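Side-chain contacts in aldehyde dehydrogenase (Trypanosoma brucei, PDB 5MYP), which probably oxidises aldehydes to carboxylic acids with NAD+ as the electron acceptor: residues M326-G331 with E364-P369; G288-K293 with Q305-E310; G407-S410 with A416-V419; E56-I61 with D70-M75; T258-D263 with V424-D429. All blocks are in the same frame, centred on the assembly; numbering follows the deposited sequence. Where two conformers were deposited one is given.

Interaction 1: residues M326-G331 with E364-P369; sequences MEFMKG and EEIFGP
F328 of the segment 326-331 meets E364 and I366 in the loop that leads into strand 370-376 of the aldehyde dehydrogenase domain. This loop carries the sequence EEIFGP; its F367 packs on C259, the predicted active-site cysteine, while the side chain of I366 stays about 11 Å from that of C259. A phenylalanine suits this position because its long flat side chain spans the gap to a loop whose backbone stays well away, the CA atoms of F328 and I366 being 8.3 Å apart. With CG anti to the carbonyl carbon (chi1 -75°), the ring is carried out toward the loop. I366 meets it with a compact apolar branch, CG2 lying 4.3 Å from CD2 of F328. P360 and V361 also touch the ring, so it sits in largely apolar surroundings. E364 is the polar exception: its extended chain brings the carboxylate to the rim of the ring, where the C-H groups carry slight positive charge, while its main partner is R324, through a salt bridge to OE1. The planes of ring and carboxylate stand 78° apart, and OE1 of E364 lies in the ring plane, 3.7 Å from CZ of F328.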
# COMPACT_ATOMS: atom_id res chain seq x y z
N MET A 326 26.42 -25.74 1.25
CA MET A 326 27.26 -26.83 1.75
C MET A 326 27.64 -26.63 3.23
O MET A 326 27.63 -27.59 4.00
CB MET A 326 28.52 -27.01 0.89
CG MET A 326 28.26 -27.49 -0.54
SD MET A 326 27.24 -28.97 -0.70
CE MET A 326 28.28 -30.19 0.10
N GLU A 327 27.94 -25.39 3.63
CA GLU A 327 28.21 -25.08 5.04
C GLU A 327 26.99 -25.27 5.96
O GLU A 327 27.15 -25.61 7.13
CB GLU A 327 28.78 -23.66 5.23
CG GLU A 327 30.21 -23.46 4.76
CD GLU A 327 31.19 -24.39 5.45
OE1 GLU A 327 31.85 -25.17 4.73
OE2 GLU A 327 31.30 -24.36 6.70
N PHE A 328 25.79 -25.04 5.42
CA PHE A 328 24.54 -25.30 6.17
C PHE A 328 24.36 -26.76 6.61
O PHE A 328 23.70 -27.00 7.62
CB PHE A 328 23.29 -24.86 5.39
CG PHE A 328 23.05 -23.36 5.34
CD1 PHE A 328 23.66 -22.46 6.23
CD2 PHE A 328 22.15 -22.85 4.40
CE1 PHE A 328 23.39 -21.10 6.15
CE2 PHE A 328 21.88 -21.50 4.33
CZ PHE A 328 22.50 -20.62 5.21
N MET A 329 24.94 -27.71 5.88
CA MET A 329 24.90 -29.13 6.27
C MET A 329 25.59 -29.42 7.61
O MET A 329 25.31 -30.44 8.24
CB MET A 329 25.50 -30.02 5.18
CG MET A 329 24.71 -30.05 3.88
SD MET A 329 25.39 -31.21 2.68
CE MET A 329 24.50 -30.73 1.20
N LYS A 330 26.48 -28.52 8.05
CA LYS A 330 27.18 -28.65 9.34
C LYS A 330 26.27 -28.38 10.54
O LYS A 330 26.58 -28.81 11.65
CB LYS A 330 28.38 -27.70 9.41
CG LYS A 330 29.39 -27.80 8.27
CD LYS A 330 30.07 -29.15 8.19
CE LYS A 330 31.05 -29.21 7.03
NZ LYS A 330 32.07 -28.12 7.08
N GLY A 331 25.16 -27.67 10.33
CA GLY A 331 24.23 -27.34 11.41
C GLY A 331 23.31 -28.45 11.88
O GLY A 331 22.47 -28.22 12.76
N GLU A 364 18.70 -18.06 8.69
CA GLU A 364 18.60 -17.41 7.38
C GLU A 364 17.68 -18.21 6.45
O GLU A 364 17.52 -19.42 6.61
CB GLU A 364 19.99 -17.31 6.74
CG GLU A 364 21.04 -16.60 7.60
CD GLU A 364 22.43 -16.62 6.98
OE1 GLU A 364 22.57 -16.94 5.78
OE2 GLU A 364 23.40 -16.32 7.70
N GLU A 365 17.09 -17.52 5.47
CA GLU A 365 16.38 -18.17 4.37
C GLU A 365 17.36 -19.07 3.64
O GLU A 365 18.39 -18.60 3.17
CB GLU A 365 15.79 -17.14 3.40
CG GLU A 365 15.10 -17.72 2.18
CD GLU A 365 14.57 -16.66 1.22
OE1 GLU A 365 15.17 -15.58 1.12
OE2 GLU A 365 13.53 -16.91 0.56
N ILE A 366 17.03 -20.35 3.54
CA ILE A 366 17.95 -21.33 2.95
C ILE A 366 18.07 -21.10 1.44
O ILE A 366 19.18 -20.94 0.92
CB ILE A 366 17.52 -22.77 3.31
CG1 ILE A 366 17.65 -22.97 4.83
CG2 ILE A 366 18.37 -23.79 2.55
CD1 ILE A 366 17.21 -24.32 5.34
N PHE A 367 16.92 -21.06 0.76
CA PHE A 367 16.86 -20.82 -0.68
C PHE A 367 17.73 -21.83 -1.43
O PHE A 367 18.56 -21.48 -2.27
CB PHE A 367 17.25 -19.37 -0.99
CG PHE A 367 16.52 -18.78 -2.16
CD1 PHE A 367 15.19 -18.41 -2.03
CD2 PHE A 367 17.16 -18.59 -3.38
CE1 PHE A 367 14.50 -17.87 -3.11
CE2 PHE A 367 16.47 -18.04 -4.45
CZ PHE A 367 15.14 -17.68 -4.32
N GLY A 368 17.53 -23.10 -1.09
CA GLY A 368 18.34 -24.17 -1.63
C GLY A 368 17.86 -25.54 -1.20
O GLY A 368 16.84 -25.65 -0.51
N PRO A 369 18.58 -26.60 -1.59
CA PRO A 369 18.12 -27.97 -1.32
C PRO A 369 18.24 -28.52 0.12
O PRO A 369 18.02 -29.71 0.32
CB PRO A 369 19.00 -28.81 -2.27
CG PRO A 369 19.50 -27.85 -3.29
CD PRO A 369 19.72 -26.60 -2.52

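Interaction 2: residues G288-K293 with Q305-E310; sequences GDKFLK and QQFLEE
F307 of helix 304-309 reaches across to helix 289-296 and meets the residues K290 and F291. From its CB, which points toward the other helix, the side chain runs outward with CG opposite the backbone N (chi1 174°), and the ring atoms CE1 and CE2 then find different partners. At CE1, F307 lies 4.1 Å from CE of K290; the lysine chain is extended and passes the ring obliquely, so its terminal methylene, CE, serves as apolar surface while the ammonium is carried onward at an exposed position. At CE2, F307 comes 4.2 Å from CA of F291, which sits at the edge of the ring, near its plane. The same CE2 is 4.4 Å from CD1 of F291, so the aromatic pair touches only loosely.

The two elements are consecutive helices joined by a loop, their segments 136° apart in direction and 11.2 Å apart at the closest approach of their axes. Such a wide separation suits large side chains, and two phenylalanines and a leucine bridge it. Deeper in, L308 sends its CD2 to within 3.7 Å of CE1 of F291, the two side chains crossing at about a right angle. L308 also touches L295, and F307 touches V294, one turn or so further along helix 289-296. At the surface, a salt bridge one helical turn long links D289 and K293, with NZ of K293 2.8 Å from OD2 of D289, on the syn side of the carboxylate.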
# COMPACT_ATOMS: atom_id res chain seq x y z
N GLY A 288 15.41 -40.12 -9.51
CA GLY A 288 15.85 -41.36 -10.16
C GLY A 288 17.14 -41.90 -9.58
O GLY A 288 17.98 -41.14 -9.09
N ASP A 289 17.30 -43.22 -9.66
CA ASP A 289 18.43 -43.94 -9.06
C ASP A 289 19.76 -43.57 -9.72
O ASP A 289 20.75 -43.32 -9.03
CB ASP A 289 18.17 -45.45 -9.15
CG ASP A 289 19.20 -46.28 -8.37
OD1 ASP A 289 19.54 -45.93 -7.22
OD2 ASP A 289 19.64 -47.31 -8.91
N LYS A 290 19.78 -43.54 -11.06
CA LYS A 290 21.02 -43.29 -11.80
C LYS A 290 21.62 -41.92 -11.50
O LYS A 290 22.83 -41.81 -11.28
CB LYS A 290 20.83 -43.45 -13.31
CG LYS A 290 22.14 -43.40 -14.09
CD LYS A 290 22.02 -43.93 -15.51
CE LYS A 290 23.35 -43.79 -16.23
NZ LYS A 290 23.41 -44.59 -17.48
N PHE A 291 20.79 -40.88 -11.48
CA PHE A 291 21.24 -39.52 -11.15
C PHE A 291 21.92 -39.49 -9.78
O PHE A 291 23.04 -39.00 -9.65
CB PHE A 291 20.09 -38.51 -11.21
CG PHE A 291 20.46 -37.13 -10.73
CD1 PHE A 291 21.15 -36.26 -11.57
CD2 PHE A 291 20.15 -36.71 -9.44
CE1 PHE A 291 21.50 -34.99 -11.13
CE2 PHE A 291 20.50 -35.45 -9.00
CZ PHE A 291 21.18 -34.59 -9.84
N LEU A 292 21.23 -40.03 -8.77
CA LEU A 292 21.75 -40.05 -7.40
C LEU A 292 23.03 -40.88 -7.27
O LEU A 292 23.99 -40.44 -6.64
CB LEU A 292 20.69 -40.55 -6.41
CG LEU A 292 19.54 -39.58 -6.13
CD1 LEU A 292 18.43 -40.27 -5.34
CD2 LEU A 292 20.03 -38.34 -5.40
N LYS A 293 23.06 -42.06 -7.88
CA LYS A 293 24.25 -42.92 -7.88
C LYS A 293 25.48 -42.23 -8.47
O LYS A 293 26.58 -42.33 -7.91
CB LYS A 293 24.00 -44.23 -8.63
CG LYS A 293 23.19 -45.25 -7.84
CD LYS A 293 22.84 -46.43 -8.72
CE LYS A 293 22.51 -47.67 -7.91
NZ LYS A 293 22.07 -48.77 -8.82
N GLN A 305 30.78 -34.53 -15.27
CA GLN A 305 30.34 -33.14 -15.31
C GLN A 305 29.35 -32.90 -16.45
O GLN A 305 28.37 -32.19 -16.27
CB GLN A 305 31.54 -32.19 -15.42
CG GLN A 305 32.81 -32.70 -14.75
CD GLN A 305 32.68 -32.83 -13.25
OE1 GLN A 305 33.52 -33.44 -12.59
NE2 GLN A 305 31.62 -32.25 -12.70
N GLN A 306 29.62 -33.51 -17.61
CA GLN A 306 28.70 -33.46 -18.75
C GLN A 306 27.37 -34.16 -18.44
O GLN A 306 26.31 -33.67 -18.85
CB GLN A 306 29.34 -34.09 -19.98
CG GLN A 306 28.58 -33.89 -21.28
CD GLN A 306 29.25 -34.57 -22.46
OE1 GLN A 306 30.45 -34.38 -22.70
NE2 GLN A 306 28.49 -35.37 -23.20
N PHE A 307 27.43 -35.29 -17.74
CA PHE A 307 26.21 -36.02 -17.33
C PHE A 307 25.32 -35.17 -16.42
O PHE A 307 24.09 -35.15 -16.59
CB PHE A 307 26.58 -37.33 -16.63
CG PHE A 307 25.41 -38.06 -16.04
CD1 PHE A 307 24.68 -38.97 -16.80
CD2 PHE A 307 25.03 -37.85 -14.71
CE1 PHE A 307 23.59 -39.65 -16.25
CE2 PHE A 307 23.94 -38.50 -14.17
CZ PHE A 307 23.23 -39.41 -14.93
N LEU A 308 25.93 -34.49 -15.45
CA LEU A 308 25.19 -33.65 -14.51
C LEU A 308 24.63 -32.39 -15.18
O LEU A 308 23.53 -31.96 -14.84
CB LEU A 308 26.05 -33.28 -13.30
CG LEU A 308 26.42 -34.44 -12.37
CD1 LEU A 308 27.42 -33.98 -11.33
CD2 LEU A 308 25.18 -35.03 -11.70
N GLU A 309 25.37 -31.82 -16.13
CA GLU A 309 24.88 -30.66 -16.89
C GLU A 309 23.76 -31.03 -17.87
O GLU A 309 22.95 -30.16 -18.23
CB GLU A 309 26.02 -29.93 -17.62
CG GLU A 309 27.04 -29.27 -16.67
CD GLU A 309 26.57 -27.99 -16.01
OE1 GLU A 309 25.37 -27.67 -16.03
OE2 GLU A 309 27.42 -27.27 -15.44
N GLU A 310 23.70 -32.30 -18.28
CA GLU A 310 22.58 -32.84 -19.08
C GLU A 310 21.39 -33.37 -18.25
O GLU A 310 20.40 -33.82 -18.82
CB GLU A 310 23.08 -33.96 -20.01
CG GLU A 310 24.00 -33.48 -21.13
CD GLU A 310 24.64 -34.62 -21.92
OE1 GLU A 310 24.30 -35.80 -21.68
OE2 GLU A 310 25.50 -34.33 -22.78

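Interaction 3: residues G407-S410 with A416-V419; sequences GVES and AVVV
E409 of helix 402-411 lies against V417 and V419 of strand 417-419, and the contact has an apolar and a polar side. The apolar side is made by the glutamate's CG methylene: CG of E409 is 4.1 Å from CG1 of V417, the two side chains crossing obliquely. Because CG is anti to the carbonyl carbon (chi1 -74°) and the chain is extended beyond it, the carboxylate is carried past V417 to V419. There OE2 of E409 stands 3.8 Å from CG2 of V419, a packing contact only. Valine fits both strand positions, its branched CB favouring extended backbone and its methyls presenting a compact apolar surface.

The polar side is satisfied from across the dimer interface. R461 of the second subunit makes a salt bridge to OE2 of E409, and Q114 of that subunit hydrogen-bonds OE1, which would help to stabilise a buried negative charge.

Helix 402-411 is the connection in the beta-alpha-beta unit that joins strand 395-398 to the parallel strand 417-419. V408 packs on L395 and V397 of the first strand while E409 lies over the second, and strand 417-419 pairs in parallel with a strand of the second subunit, extending the sheet across the interface.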
# COMPACT_ATOMS: atom_id res chain seq x y z
N GLY A 407 -5.88 -23.38 15.03
CA GLY A 407 -4.95 -22.87 16.04
C GLY A 407 -3.66 -22.32 15.46
O GLY A 407 -3.21 -21.24 15.86
N VAL A 408 -3.08 -23.04 14.50
CA VAL A 408 -1.84 -22.62 13.85
C VAL A 408 -2.07 -21.36 12.99
O VAL A 408 -1.28 -20.43 13.05
CB VAL A 408 -1.21 -23.75 13.00
CG1 VAL A 408 -0.01 -23.24 12.20
CG2 VAL A 408 -0.79 -24.92 13.89
N GLU A 409 -3.15 -21.35 12.21
CA GLU A 409 -3.53 -20.19 11.39
C GLU A 409 -3.71 -18.92 12.23
O GLU A 409 -3.15 -17.87 11.92
CB GLU A 409 -4.84 -20.45 10.63
CG GLU A 409 -4.72 -21.39 9.45
CD GLU A 409 -6.07 -21.72 8.81
OE1 GLU A 409 -7.08 -21.06 9.13
OE2 GLU A 409 -6.11 -22.65 7.98
N SER A 410 -4.50 -19.04 13.30
CA SER A 410 -4.87 -17.89 14.12
C SER A 410 -3.71 -17.34 14.97
O SER A 410 -3.77 -16.18 15.38
CB SER A 410 -6.07 -18.25 14.99
OG SER A 410 -5.73 -19.22 15.96
N ALA A 416 0.85 -16.18 3.12
CA ALA A 416 -0.27 -17.08 2.84
C ALA A 416 -0.18 -18.33 3.70
O ALA A 416 0.87 -18.61 4.29
CB ALA A 416 -0.28 -17.46 1.36
N VAL A 417 -1.29 -19.07 3.76
CA VAL A 417 -1.33 -20.40 4.37
C VAL A 417 -1.90 -21.38 3.35
O VAL A 417 -2.92 -21.09 2.72
CB VAL A 417 -2.21 -20.43 5.64
CG1 VAL A 417 -2.29 -21.84 6.22
CG2 VAL A 417 -1.68 -19.45 6.67
N VAL A 418 -1.22 -22.51 3.17
CA VAL A 418 -1.77 -23.64 2.43
C VAL A 418 -1.86 -24.83 3.38
O VAL A 418 -0.89 -25.13 4.08
CB VAL A 418 -0.94 -24.03 1.18
CG1 VAL A 418 -1.69 -25.05 0.34
CG2 VAL A 418 -0.60 -22.80 0.35
N VAL A 419 -3.02 -25.48 3.42
CA VAL A 419 -3.21 -26.69 4.22
C VAL A 419 -3.09 -27.91 3.31
O VAL A 419 -3.78 -28.00 2.28
CB VAL A 419 -4.55 -26.69 4.98
CG1 VAL A 419 -4.73 -27.97 5.79
CG2 VAL A 419 -4.65 -25.47 5.89

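Interaction 4: residues E56-I61 with D70-M75; sequences EFCKAI and DETVVM
Two consecutive helices, 54-65 and 69-95, cross at a steep angle where C58 and I61 of the first meet T72 and V73 of the second. The short segments run at 111° to each other with their axes 9.7 Å apart, so the contact is confined to small patches near the crossing. C58 and T72 mark the closest point of the backbones, with CA atoms 6.3 Å apart, and the modest size of both residues suits that approach. The sulfur of C58 faces two methyl groups: SG lies 4.0 Å from CG2 of T72 and 4.1 Å from CG2 of V73.

I61, one helical turn after C58, packs obliquely against T72. Its CD1 lies 3.6 Å from CG2 of T72, and its CG2 is 3.5 Å from OG1 of the same residue. The threonine thus serves two purposes. With OG1 beside the backbone N (chi1 -59°) and CG2 anti to that N, the methyl enters the apolar patch between C58 and I61, while the hydroxyl faces a bridging water. OG1 of T72 donates to this water at 2.6 Å, and the water in turn donates to the carbonyl O of C58 at 2.8 Å. A water bridge therefore runs alongside the apolar contact and ties the second helix to the backbone of the first.

Helix 157-170 packs on the first helix, T159 touching I61, while V73 on the second also reaches L489 of the second subunit, placing this crossing between the core of its own chain and the dimer interface.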
# COMPACT_ATOMS: atom_id res chain seq x y z
N GLU A 56 11.95 -21.40 -27.34
CA GLU A 56 13.20 -20.65 -27.13
C GLU A 56 13.33 -20.10 -25.71
O GLU A 56 14.44 -20.04 -25.17
CB GLU A 56 13.32 -19.51 -28.16
CG GLU A 56 14.77 -19.11 -28.43
CD GLU A 56 14.90 -18.06 -29.53
OE1 GLU A 56 13.87 -17.70 -30.14
OE2 GLU A 56 16.03 -17.60 -29.78
N PHE A 57 12.21 -19.69 -25.10
CA PHE A 57 12.21 -19.25 -23.68
C PHE A 57 12.59 -20.40 -22.73
O PHE A 57 13.39 -20.20 -21.82
CB PHE A 57 10.87 -18.65 -23.25
CG PHE A 57 10.73 -17.17 -23.55
CD1 PHE A 57 11.67 -16.26 -23.07
CD2 PHE A 57 9.64 -16.70 -24.27
CE1 PHE A 57 11.54 -14.90 -23.34
CE2 PHE A 57 9.50 -15.34 -24.53
CZ PHE A 57 10.45 -14.44 -24.07
N CYS A 58 12.02 -21.58 -22.96
CA CYS A 58 12.39 -22.78 -22.18
C CYS A 58 13.88 -23.11 -22.31
O CYS A 58 14.52 -23.48 -21.33
CB CYS A 58 11.54 -23.98 -22.58
SG CYS A 58 9.81 -23.85 -22.08
N LYS A 59 14.42 -22.95 -23.52
CA LYS A 59 15.86 -23.16 -23.77
C LYS A 59 16.74 -22.12 -23.07
O LYS A 59 17.78 -22.47 -22.52
CB LYS A 59 16.15 -23.16 -25.28
CG LYS A 59 15.59 -24.37 -26.01
CD LYS A 59 16.53 -25.56 -25.92
CE LYS A 59 17.66 -25.48 -26.94
NZ LYS A 59 18.52 -26.69 -26.95
N ALA A 60 16.32 -20.86 -23.10
CA ALA A 60 17.05 -19.78 -22.42
C ALA A 60 17.01 -19.96 -20.90
O ALA A 60 18.03 -19.79 -20.22
CB ALA A 60 16.48 -18.42 -22.80
N ILE A 61 15.83 -20.30 -20.39
CA ILE A 61 15.66 -20.59 -18.96
C ILE A 61 16.47 -21.84 -18.57
O ILE A 61 17.07 -21.87 -17.49
CB ILE A 61 14.16 -20.70 -18.59
CG1 ILE A 61 13.51 -19.31 -18.67
CG2 ILE A 61 13.97 -21.30 -17.19
CD1 ILE A 61 12.00 -19.34 -18.84
N ASP A 70 9.66 -28.98 -19.13
CA ASP A 70 8.37 -29.28 -18.50
C ASP A 70 8.18 -28.57 -17.16
O ASP A 70 7.07 -28.13 -16.85
CB ASP A 70 8.20 -30.80 -18.30
CG ASP A 70 8.12 -31.57 -19.62
OD1 ASP A 70 8.05 -30.94 -20.70
OD2 ASP A 70 8.15 -32.81 -19.57
N GLU A 71 9.25 -28.44 -16.38
CA GLU A 71 9.21 -27.67 -15.13
C GLU A 71 8.93 -26.19 -15.42
O GLU A 71 8.11 -25.57 -14.75
CB GLU A 71 10.51 -27.83 -14.33
CG GLU A 71 10.38 -27.42 -12.87
CD GLU A 71 11.61 -27.77 -12.04
OE1 GLU A 71 12.07 -28.93 -12.10
OE2 GLU A 71 12.12 -26.88 -11.32
N THR A 72 9.62 -25.65 -16.42
CA THR A 72 9.41 -24.27 -16.86
C THR A 72 8.00 -24.03 -17.41
O THR A 72 7.41 -22.98 -17.17
CB THR A 72 10.46 -23.86 -17.91
OG1 THR A 72 11.77 -24.00 -17.34
CG2 THR A 72 10.26 -22.41 -18.37
N VAL A 73 7.47 -25.01 -18.14
CA VAL A 73 6.09 -24.93 -18.64
C VAL A 73 5.08 -24.84 -17.48
O VAL A 73 4.20 -23.98 -17.49
CB VAL A 73 5.75 -26.10 -19.60
CG1 VAL A 73 4.26 -26.19 -19.89
CG2 VAL A 73 6.53 -25.96 -20.90
N VAL A 74 5.24 -25.71 -16.49
CA VAL A 74 4.35 -25.75 -15.32
C VAL A 74 4.49 -24.49 -14.46
O VAL A 74 3.48 -23.94 -14.02
CB VAL A 74 4.62 -27.03 -14.47
CG1 VAL A 74 3.91 -26.97 -13.12
CG2 VAL A 74 4.19 -28.27 -15.23
N MET A 75 5.72 -24.04 -14.23
CA MET A 75 5.99 -22.95 -13.28
C MET A 75 5.93 -21.54 -13.86
O MET A 75 5.66 -20.59 -13.12
CB MET A 75 7.36 -23.17 -12.61
CG MET A 75 7.49 -24.46 -11.81
SD MET A 75 6.31 -24.66 -10.47
CE MET A 75 6.74 -23.28 -9.42
O HOH W 1 13.38 -24.88 -19.22

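Interaction 5: residues T258-D263 with V424-D429; sequences TCIAPD and VHAGAD
I260 follows the predicted nucleophile C259 in a type I turn from T258 to A261, and its side chain meets H425 and A426 in a 3-10 segment after strand 417-419. The contact thus sets part of the predicted active-site loop of this aldehyde dehydrogenase against a loop at the dimer interface. I260 and H425 approach from opposite directions. CG1 of I260 and CG of H425 each lie between the backbone N and the carbonyl carbon, a less usual place, with chi1 54° for I260 and 70° for H425. For I260 the chain then runs straight, chi2 being 174°, so that its terminal methyl points out from the turn. The histidine swings its ring back across the gap, and the methyl meets it obliquely, CD1 of I260 being 3.9 Å from CE1 of H425. The ring is also packed by A416 on its own chain and by M460 of the second subunit.

Isoleucine suits the turn because its long branch bridges backbones whose CA atoms stay 8.5 Å apart at I260 and A426. Alanine suits the other side because its small side chain, directed toward the turn, lets that methyl come close: CD1 of I260 lies 3.6 Å from CB of A426.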
# COMPACT_ATOMS: atom_id res chain seq x y z
N THR A 258 13.26 -20.99 -4.45
CA THR A 258 11.91 -20.44 -4.61
C THR A 258 11.56 -19.72 -3.31
O THR A 258 11.81 -20.26 -2.22
CB THR A 258 10.88 -21.56 -4.88
OG1 THR A 258 11.36 -22.43 -5.92
CG2 THR A 258 9.52 -21.00 -5.28
N CYS A 259 10.98 -18.53 -3.43
CA CYS A 259 10.60 -17.71 -2.26
C CYS A 259 9.53 -18.34 -1.38
O CYS A 259 9.38 -17.95 -0.22
CB CYS A 259 10.15 -16.33 -2.72
SG CYS A 259 11.53 -15.28 -3.21
N ILE A 260 8.79 -19.30 -1.93
CA ILE A 260 7.75 -20.05 -1.21
C ILE A 260 8.09 -21.55 -1.10
O ILE A 260 7.22 -22.38 -0.84
CB ILE A 260 6.36 -19.84 -1.87
CG1 ILE A 260 6.37 -20.18 -3.37
CG2 ILE A 260 5.89 -18.39 -1.67
CD1 ILE A 260 5.01 -20.14 -4.03
N ALA A 261 9.36 -21.90 -1.27
CA ALA A 261 9.81 -23.28 -1.09
C ALA A 261 9.65 -23.66 0.38
O ALA A 261 9.74 -22.79 1.25
CB ALA A 261 11.25 -23.46 -1.51
N PRO A 262 9.39 -24.95 0.67
CA PRO A 262 9.45 -25.37 2.07
C PRO A 262 10.88 -25.19 2.59
O PRO A 262 11.81 -25.81 2.07
CB PRO A 262 9.03 -26.85 2.01
CG PRO A 262 9.24 -27.28 0.61
CD PRO A 262 9.08 -26.06 -0.24
N ASP A 263 11.05 -24.30 3.56
CA ASP A 263 12.38 -23.94 4.05
C ASP A 263 12.81 -24.95 5.10
O ASP A 263 13.92 -25.48 5.02
CB ASP A 263 12.39 -22.52 4.61
CG ASP A 263 13.77 -22.07 5.04
OD1 ASP A 263 14.19 -22.43 6.16
OD2 ASP A 263 14.44 -21.36 4.27
N VAL A 424 1.61 -24.45 -4.53
CA VAL A 424 0.53 -24.40 -5.55
C VAL A 424 -0.41 -23.20 -5.48
O VAL A 424 -1.03 -22.83 -6.49
CB VAL A 424 -0.31 -25.70 -5.58
CG1 VAL A 424 0.55 -26.89 -6.01
CG2 VAL A 424 -1.01 -25.97 -4.24
N HIS A 425 -0.53 -22.59 -4.30
CA HIS A 425 -1.34 -21.37 -4.12
C HIS A 425 -0.89 -20.19 -4.99
O HIS A 425 -1.71 -19.33 -5.30
CB HIS A 425 -1.36 -20.94 -2.64
CG HIS A 425 -0.05 -20.41 -2.13
ND1 HIS A 425 1.08 -21.19 -2.01
CD2 HIS A 425 0.31 -19.17 -1.71
CE1 HIS A 425 2.07 -20.46 -1.54
NE2 HIS A 425 1.63 -19.23 -1.35
N ALA A 426 0.39 -20.14 -5.36
CA ALA A 426 0.91 -19.08 -6.24
C ALA A 426 0.23 -19.03 -7.61
O ALA A 426 0.09 -17.95 -8.18
CB ALA A 426 2.42 -19.24 -6.41
N GLY A 427 -0.18 -20.19 -8.13
CA GLY A 427 -0.92 -20.27 -9.39
C GLY A 427 -2.44 -20.20 -9.27
O GLY A 427 -3.13 -20.34 -10.28
N ALA A 428 -2.95 -19.98 -8.06
CA ALA A 428 -4.40 -19.98 -7.82
C ALA A 428 -5.06 -18.70 -8.33
O ALA A 428 -4.75 -17.61 -7.84
CB ALA A 428 -4.67 -20.16 -6.33
N ASP A 429 -5.96 -18.84 -9.30
CA ASP A 429 -6.66 -17.70 -9.89
C ASP A 429 -7.78 -17.26 -8.95
O ASP A 429 -8.81 -17.94 -8.82
CB ASP A 429 -7.21 -18.07 -11.27
CG ASP A 429 -7.73 -16.86 -12.05
OD1 ASP A 429 -8.24 -15.90 -11.42
OD2 ASP A 429 -7.64 -16.86 -13.30

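From the N terminus, interaction 4 comes first and closes the short turn between two successive helices, separate along the chain from all the others. Interaction 5 then spans the longest stretch, joining 258-263 to 424-429, and interactions 2, 1 and 3 fall in that order within it without crossing one another. Interaction 2 joins two consecutive helices at the periphery, interaction 1 ties helix 319-328 to the loop before strand 370-376, and interaction 3 closes a beta-alpha-beta unit. Interactions 1 and 5 touch through I366 and D263, and interactions 3 and 5 through V418 and H425. Interactions 3, 4 and 5 all reach the second subunit.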